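Side-chain contacts in precorrin-3 methylase (Rhodobacter capsulatus, PDB 3NUT), which probably transfers a methyl group from S-adenosyl-L-methionine to a precorrin intermediate on the pathway to adenosylcobalamin (vitamin B12): residues L16-R20 with E21-T25; P26-T29 with A30-E34; N145-F149 with E150-K154. All blocks are in the same frame, centred on the assembly; numbering follows the deposited sequence.

Interaction 1. Residues L16-R20 with E21-T25; sequences LGPGR and EDLVT. With SAH (S-adenosyl-L-homocysteine), chain E.
Leu23 packs against Pro18 on the buried side of this turn: its CD1 lies 3.8 Å from CD of Pro18 and equally near CG, the two side chains meeting at about a right angle. The rigid ring suits Pro18: it presents CG and CD to Leu23 and restricts the backbone whose carbonyl O accepts from N6 of SAH at 2.6 Å. Nearby, the CG2 methyl of Val24 rests 3.5 Å from Leu16 O, and Leu23 N closes the turn onto Arg20 O at 3.1 Å. The solvent side is looser: Gly19 is exposed with backbone angles that call for glycine, and Glu21 is exposed, its extended chain making a long, weak ion pair with Arg47. At the subunit boundary, Arg20 bends at chi3 (-57°) and brings NH1 to Asp22 OD1 at 2.8 Å. The oxygen uses its syn lone pair and lies in the guanidinium plane, although carboxylate and guanidinium stand 87° apart. NH1 also forms a salt bridge with Glu27 of the second subunit, and a leucine in place of Arg20 would probably leave both acids without their cation. The arrangement is that of the glycine- and proline-rich loop following the first strand in tetrapyrrole methylases, one wall of the SAH pocket.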
ATOM      1  N   LEU A  16      -9.444   2.093   8.645  1.00 20.22           N
ATOM      2  CA  LEU A  16      -9.072   2.743   9.891  1.00 21.50           C
ATOM      3  C   LEU A  16      -7.577   2.768  10.140  1.00 22.85           C
ATOM      4  O   LEU A  16      -7.152   3.188  11.241  1.00 24.88           O
ATOM      5  CB  LEU A  16      -9.763   2.034  11.077  1.00 22.04           C
ATOM      6  CG  LEU A  16     -11.295   2.047  11.117  1.00 19.22           C
ATOM      7  CD1 LEU A  16     -11.806   1.351  12.343  1.00 23.58           C
ATOM      8  CD2 LEU A  16     -11.851   3.474  11.149  1.00 14.93           C
ATOM      9  N   GLY A  17      -6.762   2.338   9.171  1.00 23.21           N
ATOM     10  CA  GLY A  17      -5.311   2.192   9.413  1.00 24.19           C
ATOM     11  C   GLY A  17      -4.935   1.041  10.368  1.00 25.02           C
ATOM     12  O   GLY A  17      -5.794   0.256  10.796  1.00 23.26           O
ATOM     13  N   PRO A  18      -3.633   0.926  10.706  1.00 26.49           N
ATOM     14  CA  PRO A  18      -3.205  -0.241  11.457  1.00 27.61           C
ATOM     15  C   PRO A  18      -3.419  -0.169  12.962  1.00 28.53           C
ATOM     16  O   PRO A  18      -3.057  -1.107  13.664  1.00 29.17           O
ATOM     17  CB  PRO A  18      -1.718  -0.363  11.102  1.00 28.04           C
ATOM     18  CG  PRO A  18      -1.302   1.044  10.786  1.00 28.20           C
ATOM     19  CD  PRO A  18      -2.508   1.815  10.363  1.00 26.53           C
ATOM     20  N   GLY A  19      -4.002   0.911  13.469  1.00 29.25           N
ATOM     21  CA  GLY A  19      -4.286   0.980  14.904  1.00 28.76           C
ATOM     22  C   GLY A  19      -4.214   2.370  15.479  1.00 29.14           C
ATOM     23  O   GLY A  19      -5.202   2.847  16.058  1.00 28.20           O
ATOM     24  N   ARG A  20      -3.052   3.026  15.366  1.00 28.70           N
ATOM     25  CA  ARG A  20      -2.932   4.360  15.961  1.00 28.79           C
ATOM     26  C   ARG A  20      -3.960   5.326  15.349  1.00 29.12           C
ATOM     27  O   ARG A  20      -4.163   5.364  14.133  1.00 29.40           O
ATOM     28  CB  ARG A  20      -1.502   4.919  15.872  1.00 28.75           C
ATOM     29  CG  ARG A  20      -0.997   5.454  17.251  1.00 29.58           C
ATOM     30  CD  ARG A  20       0.303   6.248  17.201  1.00 27.79           C
ATOM     31  NE  ARG A  20       1.373   5.469  16.603  1.00 29.85           N
ATOM     32  CZ  ARG A  20       1.859   5.644  15.378  1.00 31.17           C
ATOM     33  NH1 ARG A  20       1.374   6.588  14.564  1.00 29.46           N
ATOM     34  NH2 ARG A  20       2.833   4.851  14.964  1.00 29.31           N
ATOM     35  N   GLU A  21      -4.634   6.071  16.210  1.00 29.56           N
ATOM     36  CA  GLU A  21      -5.689   6.988  15.810  1.00 29.38           C
ATOM     37  C   GLU A  21      -5.119   8.079  14.897  1.00 29.56           C
ATOM     38  O   GLU A  21      -5.796   8.547  13.952  1.00 28.41           O
ATOM     39  CB  GLU A  21      -6.347   7.572  17.059  1.00 30.17           C
ATOM     40  CG  GLU A  21      -7.584   8.444  16.805  1.00 35.33           C
ATOM     41  CD  GLU A  21      -8.161   9.096  18.066  1.00 41.13           C
ATOM     42  OE1 GLU A  21      -7.515   9.064  19.149  1.00 45.48           O
ATOM     43  OE2 GLU A  21      -9.269   9.666  17.963  1.00 41.51           O
ATOM     44  N   ASP A  22      -3.862   8.471  15.137  1.00 28.43           N
ATOM     45  CA  ASP A  22      -3.274   9.537  14.322  1.00 28.22           C
ATOM     46  C   ASP A  22      -2.885   9.082  12.908  1.00 27.17           C
ATOM     47  O   ASP A  22      -2.211   9.807  12.186  1.00 27.92           O
ATOM     48  CB  ASP A  22      -2.145  10.301  15.046  1.00 28.55           C
ATOM     49  CG  ASP A  22      -0.864   9.478  15.205  1.00 31.31           C
ATOM     50  OD1 ASP A  22      -0.877   8.245  14.959  1.00 31.23           O
ATOM     51  OD2 ASP A  22       0.173  10.090  15.582  1.00 36.10           O
ATOM     52  N   LEU A  23      -3.336   7.901  12.502  1.00 25.72           N
ATOM     53  CA  LEU A  23      -3.121   7.468  11.131  1.00 24.45           C
ATOM     54  C   LEU A  23      -4.447   7.355  10.327  1.00 24.45           C
ATOM     55  O   LEU A  23      -4.441   6.977   9.132  1.00 24.15           O
ATOM     56  CB  LEU A  23      -2.327   6.148  11.105  1.00 24.00           C
ATOM     57  CG  LEU A  23      -0.919   6.066  11.736  1.00 25.61           C
ATOM     58  CD1 LEU A  23      -0.491   4.601  11.863  1.00 26.46           C
ATOM     59  CD2 LEU A  23       0.156   6.850  10.975  1.00 23.25           C
ATOM     60  N   VAL A  24      -5.570   7.678  10.969  1.00 23.79           N
ATOM     61  CA  VAL A  24      -6.861   7.679  10.279  1.00 23.49           C
ATOM     62  C   VAL A  24      -6.892   8.949   9.446  1.00 23.01           C
ATOM     63  O   VAL A  24      -6.558  10.028   9.957  1.00 23.59           O
ATOM     64  CB  VAL A  24      -8.047   7.660  11.246  1.00 23.10           C
ATOM     65  CG1 VAL A  24      -9.333   7.544  10.473  1.00 23.95           C
ATOM     66  CG2 VAL A  24      -7.922   6.480  12.236  1.00 22.30           C
ATOM     67  N   THR A  25      -7.266   8.837   8.170  1.00 22.09           N
ATOM     68  CA  THR A  25      -7.280  10.013   7.312  1.00 21.56           C
ATOM     69  C   THR A  25      -8.387  10.948   7.745  1.00 21.80           C
ATOM     70  O   THR A  25      -9.371  10.490   8.289  1.00 23.73           O
ATOM     71  CB  THR A  25      -7.436   9.636   5.873  1.00 21.59           C
ATOM     72  OG1 THR A  25      -8.706   8.979   5.701  1.00 21.47           O
ATOM     73  CG2 THR A  25      -6.300   8.749   5.469  1.00 20.30           C
TER
HETATM   74  N   SAH E1501      -7.205  -4.345   5.301  1.00 37.11           N
HETATM   75  CA  SAH E1501      -6.068  -4.754   6.182  1.00 37.66           C
HETATM   76  CB  SAH E1501      -5.710  -6.233   5.963  1.00 38.01           C
HETATM   77  CG  SAH E1501      -6.743  -7.159   6.607  1.00 41.03           C
HETATM   78  SD  SAH E1501      -6.130  -8.801   6.903  1.00 46.62           S
HETATM   79  C   SAH E1501      -4.934  -3.881   5.788  1.00 37.20           C
HETATM   80  O   SAH E1501      -5.119  -3.246   4.759  1.00 37.07           O
HETATM   81  OXT SAH E1501      -3.862  -3.766   6.415  1.00 36.04           O
HETATM   82  C5' SAH E1501      -5.553  -8.688   8.582  1.00 45.29           C
HETATM   83  C4' SAH E1501      -4.043  -8.985   8.676  1.00 44.43           C
HETATM   84  O4' SAH E1501      -3.309  -7.786   8.397  1.00 43.89           O
HETATM   85  C3' SAH E1501      -3.517  -9.466  10.036  1.00 43.67           C
HETATM   86  O3' SAH E1501      -3.503 -10.892  10.195  1.00 46.00           O
HETATM   87  C2' SAH E1501      -2.088  -8.967  10.048  1.00 42.87           C
HETATM   88  O2' SAH E1501      -1.214  -9.821   9.281  1.00 41.92           O
HETATM   89  C1' SAH E1501      -2.194  -7.657   9.292  1.00 41.15           C
HETATM   90  N9  SAH E1501      -2.357  -6.505  10.209  1.00 38.13           N
HETATM   91  C8  SAH E1501      -3.446  -5.722  10.349  1.00 37.86           C
HETATM   92  N7  SAH E1501      -3.210  -4.748  11.280  1.00 38.37           N
HETATM   93  C5  SAH E1501      -1.947  -4.899  11.751  1.00 35.89           C
HETATM   94  C6  SAH E1501      -1.046  -4.222  12.735  1.00 38.11           C
HETATM   95  N6  SAH E1501      -1.444  -3.141  13.454  1.00 38.31           N
HETATM   96  N1  SAH E1501       0.203  -4.718  12.918  1.00 36.38           N
HETATM   97  C2  SAH E1501       0.635  -5.794  12.227  1.00 36.43           C
HETATM   98  N3  SAH E1501      -0.131  -6.450  11.323  1.00 36.76           N
HETATM   99  C4  SAH E1501      -1.403  -6.064  11.046  1.00 36.77           C

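Interaction 2. Residues P26-T29 with A30-E34; sequences PEVT and AALAE
Val28 and Leu32 touch one turn apart on the alpha-helix 26-34, in the i to i+4 spacing that puts both on its inward face. Their branches cross obliquely, CG1 of Val28 meeting CD1 of Leu32 at 4.1 Å. The valine turns CG1 anti to its N (chi1 167°), and that methyl faces the next turn. Leu32 has CG beside its N instead, which brings CG to 3.6 Å from Val28 O, so the leucine lies along the backbone as well as against the valine. Branched apolar chains suit this face: Val28 packs on Leu116 of strand 113-116, and Leu32 on Val82 and Val84 of strand 80-85. Ala31 also touches Leu116; its small methyl is consistent with a close approach of helix and strand.

Ala30, Ala33 and Thr29 are small residues on the exposed side. The Ala30 methyl sits 3.4 Å from Pro26 O, and Thr29 turns OG1 back for a weak hydrogen bond to Thr25 O. Pro26, which has no N-H to offer, fits the first turn, where no preceding helical carbonyl awaits a donor. Of the backbone bonds between turns, that from Leu32 N to Val28 O is the straightest, at 3.1 Å with an N-H...O angle of 168°.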
ATOM      1  N   PRO A  26      -8.210  12.267   7.565  1.00 22.18           N
ATOM      2  CA  PRO A  26      -9.323  13.189   7.832  1.00 21.90           C
ATOM      3  C   PRO A  26     -10.587  12.874   7.021  1.00 21.85           C
ATOM      4  O   PRO A  26     -11.683  13.074   7.519  1.00 22.55           O
ATOM      5  CB  PRO A  26      -8.740  14.555   7.439  1.00 21.36           C
ATOM      6  CG  PRO A  26      -7.221  14.367   7.896  1.00 22.93           C
ATOM      7  CD  PRO A  26      -6.929  12.986   7.367  1.00 21.37           C
ATOM      8  N   GLU A  27     -10.431  12.403   5.796  1.00 22.34           N
ATOM      9  CA  GLU A  27     -11.572  11.948   4.975  1.00 23.25           C
ATOM     10  C   GLU A  27     -12.369  10.858   5.702  1.00 23.48           C
ATOM     11  O   GLU A  27     -13.621  10.900   5.721  1.00 23.88           O
ATOM     12  CB  GLU A  27     -11.063  11.432   3.615  1.00 23.45           C
ATOM     13  CG  GLU A  27     -12.059  10.523   2.850  1.00 27.53           C
ATOM     14  CD  GLU A  27     -11.663  10.233   1.401  1.00 27.21           C
ATOM     15  OE1 GLU A  27     -11.123   9.151   1.076  1.00 28.04           O
ATOM     16  OE2 GLU A  27     -11.918  11.095   0.563  1.00 29.90           O
ATOM     17  N   VAL A  28     -11.649   9.886   6.311  1.00 23.02           N
ATOM     18  CA  VAL A  28     -12.309   8.794   7.041  1.00 21.92           C
ATOM     19  C   VAL A  28     -12.897   9.320   8.353  1.00 22.24           C
ATOM     20  O   VAL A  28     -14.039   9.026   8.674  1.00 20.94           O
ATOM     21  CB  VAL A  28     -11.440   7.499   7.229  1.00 21.53           C
ATOM     22  CG1 VAL A  28     -12.081   6.540   8.268  1.00 20.59           C
ATOM     23  CG2 VAL A  28     -11.233   6.784   5.903  1.00 19.31           C
ATOM     24  N   THR A  29     -12.143  10.123   9.103  1.00 23.08           N
ATOM     25  CA  THR A  29     -12.739  10.735  10.297  1.00 23.76           C
ATOM     26  C   THR A  29     -14.075  11.490   9.938  1.00 23.79           C
ATOM     27  O   THR A  29     -15.022  11.446  10.711  1.00 23.91           O
ATOM     28  CB  THR A  29     -11.744  11.648  11.012  1.00 24.36           C
ATOM     29  OG1 THR A  29     -10.648  10.854  11.525  1.00 26.36           O
ATOM     30  CG2 THR A  29     -12.418  12.452  12.199  1.00 23.23           C
ATOM     31  N   ALA A  30     -14.126  12.161   8.790  1.00 23.19           N
ATOM     32  CA  ALA A  30     -15.338  12.908   8.368  1.00 24.04           C
ATOM     33  C   ALA A  30     -16.529  12.011   7.974  1.00 24.31           C
ATOM     34  O   ALA A  30     -17.669  12.334   8.301  1.00 25.03           O
ATOM     35  CB  ALA A  30     -15.009  13.891   7.237  1.00 23.38           C
ATOM     36  N   ALA A  31     -16.272  10.898   7.276  1.00 24.25           N
ATOM     37  CA  ALA A  31     -17.319   9.908   6.994  1.00 24.94           C
ATOM     38  C   ALA A  31     -17.920   9.325   8.289  1.00 25.34           C
ATOM     39  O   ALA A  31     -19.141   9.159   8.414  1.00 24.42           O
ATOM     40  CB  ALA A  31     -16.773   8.771   6.103  1.00 24.79           C
ATOM     41  N   LEU A  32     -17.051   9.006   9.246  1.00 25.24           N
ATOM     42  CA  LEU A  32     -17.491   8.450  10.524  1.00 25.76           C
ATOM     43  C   LEU A  32     -18.373   9.461  11.247  1.00 26.28           C
ATOM     44  O   LEU A  32     -19.326   9.067  11.916  1.00 27.25           O
ATOM     45  CB  LEU A  32     -16.286   8.035  11.412  1.00 25.86           C
ATOM     46  CG  LEU A  32     -15.456   6.778  11.050  1.00 24.95           C
ATOM     47  CD1 LEU A  32     -14.140   6.751  11.822  1.00 22.89           C
ATOM     48  CD2 LEU A  32     -16.238   5.472  11.309  1.00 23.75           C
ATOM     49  N   ALA A  33     -18.058  10.753  11.125  1.00 26.26           N
ATOM     50  CA  ALA A  33     -18.890  11.801  11.747  1.00 27.31           C
ATOM     51  C   ALA A  33     -20.238  11.964  11.020  1.00 27.64           C
ATOM     52  O   ALA A  33     -21.189  12.507  11.598  1.00 27.51           O
ATOM     53  CB  ALA A  33     -18.144  13.176  11.825  1.00 26.39           C
ATOM     54  N   GLU A  34     -20.312  11.490   9.775  1.00 27.83           N
ATOM     55  CA  GLU A  34     -21.561  11.544   8.979  1.00 28.84           C
ATOM     56  C   GLU A  34     -22.459  10.312   9.037  1.00 28.19           C
ATOM     57  O   GLU A  34     -23.618  10.398   8.671  1.00 28.59           O
ATOM     58  CB  GLU A  34     -21.257  11.771   7.512  1.00 28.97           C
ATOM     59  CG  GLU A  34     -20.916  13.152   7.137  1.00 34.39           C
ATOM     60  CD  GLU A  34     -21.593  13.512   5.855  1.00 42.53           C
ATOM     61  OE1 GLU A  34     -20.915  13.473   4.803  1.00 42.92           O
ATOM     62  OE2 GLU A  34     -22.828  13.794   5.909  1.00 47.81           O
TER

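Interaction 3. Residues N145-F149 with E150-K154; sequences NLKPF and EILEK
The Phe149 ring meets its helix neighbours obliquely. CE1 approaches CD2 of Leu152 at 4.4 Å, while CE2 comes 4.1 Å from CB of Glu153; neither meeting is a stack. The Glu153 carboxylate is turned 41° from the ring plane, and it is the aliphatic base of that side chain that touches. With CG anti to the backbone N (chi1 -177°), the ring is carried beside the first turn of helix 149-161, toward helix 179-190, where Arg182 makes a cation-pi contact with it and Gln179 packs alongside. A broad aromatic suits a place between two helices.

Pro148, the other ring, touches CG1 of Ile151 with both CG and CD, each at 4.0 Å. Having no N-H and a restricted phi, proline fits well just where the chain turns into a helix. Lys147 bends at chi3 and chi4, crossing Ile151 and Leu152 at about right angles: CD passes 4.1 Å from CG2 of Ile151, and NZ comes to 3.6 Å from CB of Leu152.

The backbone ties the same residues together. Ile151 N donates to Pro148 O at 2.9 Å from above the carbonyl plane, whereas Glu153 N reaches Phe149 O at 3.1 Å almost along the C=O axis, the regular helical bond.

Apart from the ammonium NZ of Lys147 against Leu152 CB, side chains meet through carbon, and the hydrogen bonds between the segments are backbone ones. Glu150 and Glu153, in the opening turns, would be expected to interact favourably with the positive end of the helix dipole, and Glu153 has a long, weak ion pair with Arg157. Lys147 NZ, close to the first turn, would be less favourably placed, though Asp136 of the second subunit packs on the lysine and may offset its charge.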
ATOM      1  N   ASN A 145      -8.568 -19.533   3.137  1.00 64.86           N
ATOM      2  CA  ASN A 145      -9.162 -20.866   3.099  1.00 66.76           C
ATOM      3  C   ASN A 145     -10.080 -21.072   1.880  1.00 67.71           C
ATOM      4  O   ASN A 145     -10.403 -22.209   1.533  1.00 68.03           O
ATOM      5  CB  ASN A 145      -9.882 -21.157   4.425  1.00 66.92           C
ATOM      6  CG  ASN A 145      -8.974 -20.934   5.657  1.00 68.27           C
ATOM      7  OD1 ASN A 145      -7.790 -21.305   5.667  1.00 68.09           O
ATOM      8  ND2 ASN A 145      -9.536 -20.318   6.693  1.00 69.35           N
ATOM      9  N   LEU A 146     -10.459 -19.969   1.219  1.00 68.87           N
ATOM     10  CA  LEU A 146     -11.250 -20.005  -0.032  1.00 69.90           C
ATOM     11  C   LEU A 146     -10.430 -20.406  -1.280  1.00 70.55           C
ATOM     12  O   LEU A 146     -11.000 -20.759  -2.320  1.00 71.09           O
ATOM     13  CB  LEU A 146     -11.958 -18.659  -0.285  1.00 69.88           C
ATOM     14  CG  LEU A 146     -13.080 -18.116   0.623  1.00 69.81           C
ATOM     15  CD1 LEU A 146     -13.567 -16.737   0.133  1.00 68.52           C
ATOM     16  CD2 LEU A 146     -14.245 -19.089   0.733  1.00 69.99           C
ATOM     17  N   LYS A 147      -9.103 -20.329  -1.177  1.00 71.02           N
ATOM     18  CA  LYS A 147      -8.196 -20.851  -2.209  1.00 71.20           C
ATOM     19  C   LYS A 147      -7.700 -22.268  -1.844  1.00 71.03           C
ATOM     20  O   LYS A 147      -7.570 -22.605  -0.656  1.00 71.37           O
ATOM     21  CB  LYS A 147      -6.987 -19.923  -2.392  1.00 71.32           C
ATOM     22  CG  LYS A 147      -7.322 -18.468  -2.734  1.00 71.66           C
ATOM     23  CD  LYS A 147      -6.158 -17.739  -3.433  1.00 73.12           C
ATOM     24  CE  LYS A 147      -5.037 -17.292  -2.466  1.00 73.30           C
ATOM     25  NZ  LYS A 147      -4.206 -18.411  -1.919  1.00 71.79           N
ATOM     26  N   PRO A 148      -7.442 -23.111  -2.863  1.00 70.57           N
ATOM     27  CA  PRO A 148      -6.707 -24.332  -2.526  1.00 69.84           C
ATOM     28  C   PRO A 148      -5.233 -23.966  -2.347  1.00 69.15           C
ATOM     29  O   PRO A 148      -4.731 -23.081  -3.056  1.00 69.19           O
ATOM     30  CB  PRO A 148      -6.919 -25.231  -3.753  1.00 69.94           C
ATOM     31  CG  PRO A 148      -7.212 -24.281  -4.900  1.00 70.20           C
ATOM     32  CD  PRO A 148      -7.787 -23.018  -4.300  1.00 70.67           C
ATOM     33  N   PHE A 149      -4.554 -24.619  -1.400  1.00 68.14           N
ATOM     34  CA  PHE A 149      -3.126 -24.367  -1.137  1.00 66.85           C
ATOM     35  C   PHE A 149      -2.300 -24.258  -2.435  1.00 66.06           C
ATOM     36  O   PHE A 149      -1.349 -23.478  -2.524  1.00 65.88           O
ATOM     37  CB  PHE A 149      -2.542 -25.442  -0.205  1.00 66.68           C
ATOM     38  CG  PHE A 149      -1.109 -25.199   0.161  1.00 66.41           C
ATOM     39  CD1 PHE A 149      -0.784 -24.412   1.263  1.00 65.85           C
ATOM     40  CD2 PHE A 149      -0.078 -25.730  -0.618  1.00 65.65           C
ATOM     41  CE1 PHE A 149       0.547 -24.166   1.590  1.00 65.09           C
ATOM     42  CE2 PHE A 149       1.252 -25.488  -0.297  1.00 64.51           C
ATOM     43  CZ  PHE A 149       1.563 -24.706   0.807  1.00 64.64           C
ATOM     44  N   GLU A 150      -2.693 -25.044  -3.431  1.00 64.99           N
ATOM     45  CA  GLU A 150      -2.127 -25.016  -4.773  1.00 63.83           C
ATOM     46  C   GLU A 150      -1.836 -23.599  -5.303  1.00 62.25           C
ATOM     47  O   GLU A 150      -0.728 -23.332  -5.775  1.00 62.17           O
ATOM     48  CB  GLU A 150      -3.087 -25.756  -5.704  1.00 64.26           C
ATOM     49  CG  GLU A 150      -2.515 -26.193  -7.037  1.00 67.02           C
ATOM     50  CD  GLU A 150      -3.618 -26.434  -8.068  1.00 70.84           C
ATOM     51  OE1 GLU A 150      -3.822 -27.610  -8.471  1.00 71.15           O
ATOM     52  OE2 GLU A 150      -4.296 -25.447  -8.450  1.00 71.80           O
ATOM     53  N   ILE A 151      -2.816 -22.696  -5.217  1.00 60.37           N
ATOM     54  CA  ILE A 151      -2.665 -21.339  -5.762  1.00 58.49           C
ATOM     55  C   ILE A 151      -1.680 -20.458  -4.973  1.00 57.29           C
ATOM     56  O   ILE A 151      -0.870 -19.725  -5.557  1.00 56.61           O
ATOM     57  CB  ILE A 151      -4.013 -20.612  -5.884  1.00 58.90           C
ATOM     58  CG1 ILE A 151      -5.010 -21.425  -6.736  1.00 58.53           C
ATOM     59  CG2 ILE A 151      -3.807 -19.162  -6.419  1.00 58.59           C
ATOM     60  CD1 ILE A 151      -4.706 -21.479  -8.250  1.00 58.19           C
ATOM     61  N   LEU A 152      -1.764 -20.523  -3.653  1.00 55.68           N
ATOM     62  CA  LEU A 152      -0.802 -19.858  -2.775  1.00 54.63           C
ATOM     63  C   LEU A 152       0.655 -20.232  -3.115  1.00 54.08           C
ATOM     64  O   LEU A 152       1.568 -19.382  -3.082  1.00 53.86           O
ATOM     65  CB  LEU A 152      -1.114 -20.203  -1.314  1.00 54.19           C
ATOM     66  CG  LEU A 152      -0.186 -19.604  -0.268  1.00 54.12           C
ATOM     67  CD1 LEU A 152      -0.073 -18.092  -0.472  1.00 53.41           C
ATOM     68  CD2 LEU A 152      -0.638 -19.948   1.161  1.00 52.98           C
ATOM     69  N   GLU A 153       0.859 -21.507  -3.446  1.00 53.24           N
ATOM     70  CA  GLU A 153       2.179 -22.019  -3.792  1.00 52.45           C
ATOM     71  C   GLU A 153       2.635 -21.419  -5.128  1.00 51.14           C
ATOM     72  O   GLU A 153       3.766 -20.932  -5.245  1.00 50.91           O
ATOM     73  CB  GLU A 153       2.165 -23.557  -3.823  1.00 53.00           C
ATOM     74  CG  GLU A 153       3.562 -24.205  -3.798  1.00 54.23           C
ATOM     75  CD  GLU A 153       3.575 -25.668  -4.259  1.00 56.07           C
ATOM     76  OE1 GLU A 153       4.648 -26.302  -4.105  1.00 57.90           O
ATOM     77  OE2 GLU A 153       2.545 -26.177  -4.783  1.00 53.91           O
ATOM     78  N   LYS A 154       1.747 -21.427  -6.119  1.00 49.55           N
ATOM     79  CA  LYS A 154       2.039 -20.793  -7.407  1.00 48.44           C
ATOM     80  C   LYS A 154       2.426 -19.310  -7.210  1.00 47.94           C
ATOM     81  O   LYS A 154       3.303 -18.783  -7.914  1.00 48.16           O
ATOM     82  CB  LYS A 154       0.849 -20.952  -8.369  1.00 48.28           C
ATOM     83  CG  LYS A 154       0.937 -20.137  -9.678  1.00 48.12           C
ATOM     84  CD  LYS A 154      -0.311 -20.281 -10.556  1.00 46.03           C
ATOM     85  CE  LYS A 154      -1.498 -19.493  -9.996  1.00 46.90           C
ATOM     86  NZ  LYS A 154      -2.671 -19.479 -10.957  1.00 46.16           N
TER

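Interactions 1 and 2 follow one another along the chain and touch. Leu16 CD2 packs 4.1 Å from Leu32 CD1, and Val24 CG1 lies 3.7 Å from Thr29 OG1, while Thr25, at the N-cap, bonds through OG1 to Val28 N and joins loop to helix. Interaction 1 reaches SAH directly, whereas in interaction 2 the Val28 side chain is about 12 Å from it. Interaction 3 lies on the opposite side of the chain's centre, its nearest atoms about 21 Å from interaction 1 and about 24 Å from interaction 2; its Lys147 side chain is about 13 Å from SAH. All three also touch the second subunit.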